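Long-range contact in enoyl-CoA hydratase subunit II (Geobacillus kaustophilus, PDB 2EJ5), which probably hydrates the double bond of enoyl-CoA thioesters, as a trimeric crotonase-family enzyme linked to phenylacetic acid catabolism: residues L235-V243 with K249-N257. Residues are numbered along the deposited sequence; the frame is centred on the assembly and turned at random.
Sequences LTSDHREGV and KRKPLFQGN
The C-terminal tail of this crotonase-fold chain doubles back along its last helix, 237-246, and its terminal carboxylate meets the helix's first turn, where Asn-257 O accepts from Ser-237 N (2.9 Å, N-H...O 166°) and Asn-257 OXT from Asp-238 N (2.8 Å). Both donors are N-terminal amides of the helix, so the chain-end charge probably gains from the helix dipole; Thr-236 OG1 adds a weak bond to Asn-257 O. The Asp-238 carboxylate grips the tail with both oxygens: OD1 takes Gln-255 N on its syn lone pair (2.8 Å), while Gly-256 N reaches OD2 (2.6 Å) from 24° outside the carboxylate plane. One turn on, Glu-241 CG stands anti to its backbone N (chi1 169°) and the chain bends at chi2, bringing OE2 to Leu-253 N on the anti lone pair (2.6 Å). The Phe-254 ring turns its edge to the helix backbone at Asp-238 O and Gly-242 N, with CE1 3.4 Å from Asp-238 O; Pro-200 of the same chain and His-133 of the second subunit also pack against this phenylalanine. On its syn side, Glu-241 OE2 receives a second donor in a salt bridge, Arg-250 NH1 at 3.0 Å; OE2 lies in the guanidinium plane, although NH1 approaches from out of the carboxylate plane.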
loop_
_atom_site.group_PDB
_atom_site.type_symbol
_atom_site.label_atom_id
_atom_site.label_comp_id
_atom_site.label_asym_id
_atom_site.label_seq_id
_atom_site.Cartn_x
_atom_site.Cartn_y
_atom_site.Cartn_z
ATOM N N LEU A 235 -18.323 -21.255 -14.535
ATOM C CA LEU A 235 -18.757 -22.602 -14.850
ATOM C C LEU A 235 -19.360 -23.257 -13.629
ATOM O O LEU A 235 -19.998 -24.295 -13.729
ATOM C CB LEU A 235 -17.565 -23.436 -15.347
ATOM C CG LEU A 235 -17.143 -23.211 -16.802
ATOM C CD1 LEU A 235 -15.776 -23.853 -17.024
ATOM C CD2 LEU A 235 -18.209 -23.823 -17.749
ATOM N N THR A 236 -19.162 -22.606 -12.485
ATOM C CA THR A 236 -19.421 -23.121 -11.177
ATOM C C THR A 236 -20.955 -23.208 -10.928
ATOM O O THR A 236 -21.748 -22.478 -11.552
ATOM C CB THR A 236 -18.666 -22.139 -10.220
ATOM O OG1 THR A 236 -17.679 -22.781 -9.391
ATOM C CG2 THR A 236 -19.571 -21.171 -9.495
ATOM N N SER A 237 -21.388 -24.104 -10.043
ATOM C CA SER A 237 -22.834 -24.218 -9.758
ATOM C C SER A 237 -23.293 -22.985 -8.983
ATOM O O SER A 237 -24.412 -22.493 -9.149
ATOM C CB SER A 237 -23.156 -25.471 -8.938
ATOM O OG SER A 237 -23.103 -26.614 -9.766
ATOM N N ASP A 238 -22.396 -22.472 -8.155
ATOM C CA ASP A 238 -22.720 -21.301 -7.360
ATOM C C ASP A 238 -23.067 -20.103 -8.219
ATOM O O ASP A 238 -23.999 -19.385 -7.909
ATOM C CB ASP A 238 -21.600 -21.029 -6.359
ATOM C CG ASP A 238 -21.754 -21.858 -5.103
ATOM O OD1 ASP A 238 -22.779 -22.576 -4.965
ATOM O OD2 ASP A 238 -20.882 -21.785 -4.228
ATOM N N HIS A 239 -22.352 -19.907 -9.319
ATOM C CA HIS A 239 -22.641 -18.821 -10.239
ATOM C C HIS A 239 -24.073 -18.925 -10.792
ATOM O O HIS A 239 -24.795 -17.914 -10.824
ATOM C CB HIS A 239 -21.623 -18.778 -11.397
ATOM C CG HIS A 239 -21.982 -17.816 -12.485
ATOM N ND1 HIS A 239 -22.395 -16.522 -12.230
ATOM C CD2 HIS A 239 -21.980 -17.949 -13.829
ATOM C CE1 HIS A 239 -22.631 -15.902 -13.374
ATOM N NE2 HIS A 239 -22.377 -16.743 -14.360
ATOM N N ARG A 240 -24.452 -20.114 -11.287
ATOM C CA ARG A 240 -25.822 -20.282 -11.808
ATOM C C ARG A 240 -26.910 -20.190 -10.721
ATOM O O ARG A 240 -27.964 -19.667 -10.983
ATOM C CB ARG A 240 -25.968 -21.490 -12.730
ATOM C CG ARG A 240 -25.587 -22.830 -12.159
ATOM C CD ARG A 240 -25.845 -23.940 -13.235
ATOM N NE ARG A 240 -24.694 -24.083 -14.111
ATOM C CZ ARG A 240 -23.668 -24.892 -13.850
ATOM N NH1 ARG A 240 -23.658 -25.633 -12.754
ATOM N NH2 ARG A 240 -22.649 -24.961 -14.689
ATOM N N GLU A 241 -26.631 -20.616 -9.496
ATOM C CA GLU A 241 -27.533 -20.272 -8.363
ATOM C C GLU A 241 -27.651 -18.744 -8.122
ATOM O O GLU A 241 -28.757 -18.213 -7.946
ATOM C CB GLU A 241 -27.123 -21.018 -7.090
ATOM C CG GLU A 241 -27.792 -20.559 -5.819
ATOM C CD GLU A 241 -29.279 -20.958 -5.681
ATOM O OE1 GLU A 241 -29.841 -21.607 -6.594
ATOM O OE2 GLU A 241 -29.878 -20.592 -4.651
ATOM N N GLY A 242 -26.528 -18.032 -8.165
ATOM C CA GLY A 242 -26.514 -16.581 -7.944
ATOM C C GLY A 242 -27.326 -15.815 -8.961
ATOM O O GLY A 242 -28.010 -14.852 -8.612
ATOM N N VAL A 243 -27.258 -16.250 -10.216
ATOM C CA VAL A 243 -28.019 -15.613 -11.290
ATOM C C VAL A 243 -29.516 -15.971 -11.216
ATOM O O VAL A 243 -30.349 -15.106 -11.402
ATOM C CB VAL A 243 -27.458 -15.936 -12.696
ATOM C CG1 VAL A 243 -28.302 -15.254 -13.756
ATOM C CG2 VAL A 243 -26.014 -15.456 -12.825
ATOM N N LYS A 249 -35.691 -12.355 -7.354
ATOM C CA LYS A 249 -35.837 -11.561 -6.113
ATOM C C LYS A 249 -35.732 -12.467 -4.866
ATOM O O LYS A 249 -36.533 -12.361 -3.915
ATOM C CB LYS A 249 -37.150 -10.746 -6.133
ATOM C CG LYS A 249 -37.115 -9.392 -5.372
ATOM C CD LYS A 249 -37.274 -9.550 -3.833
ATOM C CE LYS A 249 -36.940 -8.275 -3.063
ATOM N NZ LYS A 249 -38.118 -7.365 -2.947
ATOM N N ARG A 250 -34.729 -13.351 -4.883
ATOM C CA ARG A 250 -34.614 -14.438 -3.910
ATOM C C ARG A 250 -33.214 -14.478 -3.279
ATOM O O ARG A 250 -32.242 -13.971 -3.862
ATOM C CB ARG A 250 -34.981 -15.766 -4.602
ATOM C CG ARG A 250 -34.749 -17.025 -3.796
ATOM C CD ARG A 250 -35.275 -18.283 -4.495
ATOM N NE ARG A 250 -34.543 -18.717 -5.693
ATOM C CZ ARG A 250 -33.321 -19.266 -5.715
ATOM N NH1 ARG A 250 -32.611 -19.427 -4.598
ATOM N NH2 ARG A 250 -32.788 -19.640 -6.876
ATOM N N LYS A 251 -33.139 -15.040 -2.070
ATOM C CA LYS A 251 -31.874 -15.303 -1.360
ATOM C C LYS A 251 -31.166 -16.541 -1.946
ATOM O O LYS A 251 -31.733 -17.646 -1.934
ATOM C CB LYS A 251 -32.151 -15.508 0.137
ATOM C CG LYS A 251 -30.945 -15.608 1.040
ATOM C CD LYS A 251 -30.181 -14.282 1.118
ATOM C CE LYS A 251 -29.130 -14.305 2.236
ATOM N NZ LYS A 251 -28.101 -13.217 2.062
ATOM N N PRO A 252 -29.918 -16.361 -2.449
ATOM C CA PRO A 252 -29.193 -17.468 -3.087
ATOM C C PRO A 252 -28.770 -18.503 -2.066
ATOM O O PRO A 252 -28.419 -18.142 -0.949
ATOM C CB PRO A 252 -27.956 -16.772 -3.681
ATOM C CG PRO A 252 -27.737 -15.574 -2.775
ATOM C CD PRO A 252 -29.128 -15.114 -2.439
ATOM N N LEU A 253 -28.803 -19.780 -2.423
ATOM C CA LEU A 253 -28.200 -20.788 -1.564
ATOM C C LEU A 253 -26.956 -21.418 -2.213
ATOM O O LEU A 253 -27.053 -22.199 -3.170
ATOM C CB LEU A 253 -29.228 -21.847 -1.124
ATOM C CG LEU A 253 -28.857 -23.011 -0.207
ATOM C CD1 LEU A 253 -28.215 -22.580 1.127
ATOM C CD2 LEU A 253 -30.153 -23.781 0.075
ATOM N N PHE A 254 -25.796 -21.099 -1.647
ATOM C CA PHE A 254 -24.509 -21.488 -2.244
ATOM C C PHE A 254 -23.936 -22.757 -1.616
ATOM O O PHE A 254 -24.102 -23.009 -0.413
ATOM C CB PHE A 254 -23.488 -20.338 -2.100
ATOM C CG PHE A 254 -23.867 -19.069 -2.836
ATOM C CD1 PHE A 254 -24.124 -19.082 -4.188
ATOM C CD2 PHE A 254 -23.933 -17.845 -2.155
ATOM C CE1 PHE A 254 -24.464 -17.920 -4.861
ATOM C CE2 PHE A 254 -24.271 -16.676 -2.830
ATOM C CZ PHE A 254 -24.518 -16.706 -4.177
ATOM N N GLN A 255 -23.237 -23.540 -2.429
ATOM C CA GLN A 255 -22.657 -24.770 -1.957
ATOM C C GLN A 255 -21.134 -24.780 -1.936
ATOM O O GLN A 255 -20.560 -25.623 -1.269
ATOM C CB GLN A 255 -23.196 -25.986 -2.752
ATOM C CG GLN A 255 -24.676 -26.202 -2.495
ATOM C CD GLN A 255 -25.275 -27.385 -3.262
ATOM O OE1 GLN A 255 -24.676 -27.910 -4.223
ATOM N NE2 GLN A 255 -26.482 -27.796 -2.846
ATOM N N GLY A 256 -20.487 -23.823 -2.605
ATOM C CA GLY A 256 -19.021 -23.814 -2.669
ATOM C C GLY A 256 -18.419 -24.555 -3.856
ATOM O O GLY A 256 -17.217 -24.835 -3.879
ATOM N N ASN A 257 -19.241 -24.877 -4.848
ATOM C CA ASN A 257 -18.743 -25.454 -6.107
ATOM C C ASN A 257 -19.593 -24.983 -7.242
ATOM O O ASN A 257 -19.416 -25.460 -8.384
ATOM C CB ASN A 257 -18.793 -26.983 -6.067
ATOM C CG ASN A 257 -20.120 -27.495 -5.584
ATOM O OD1 ASN A 257 -21.191 -27.086 -6.091
ATOM N ND2 ASN A 257 -20.078 -28.374 -4.576
ATOM O OXT ASN A 257 -20.471 -24.145 -7.001
#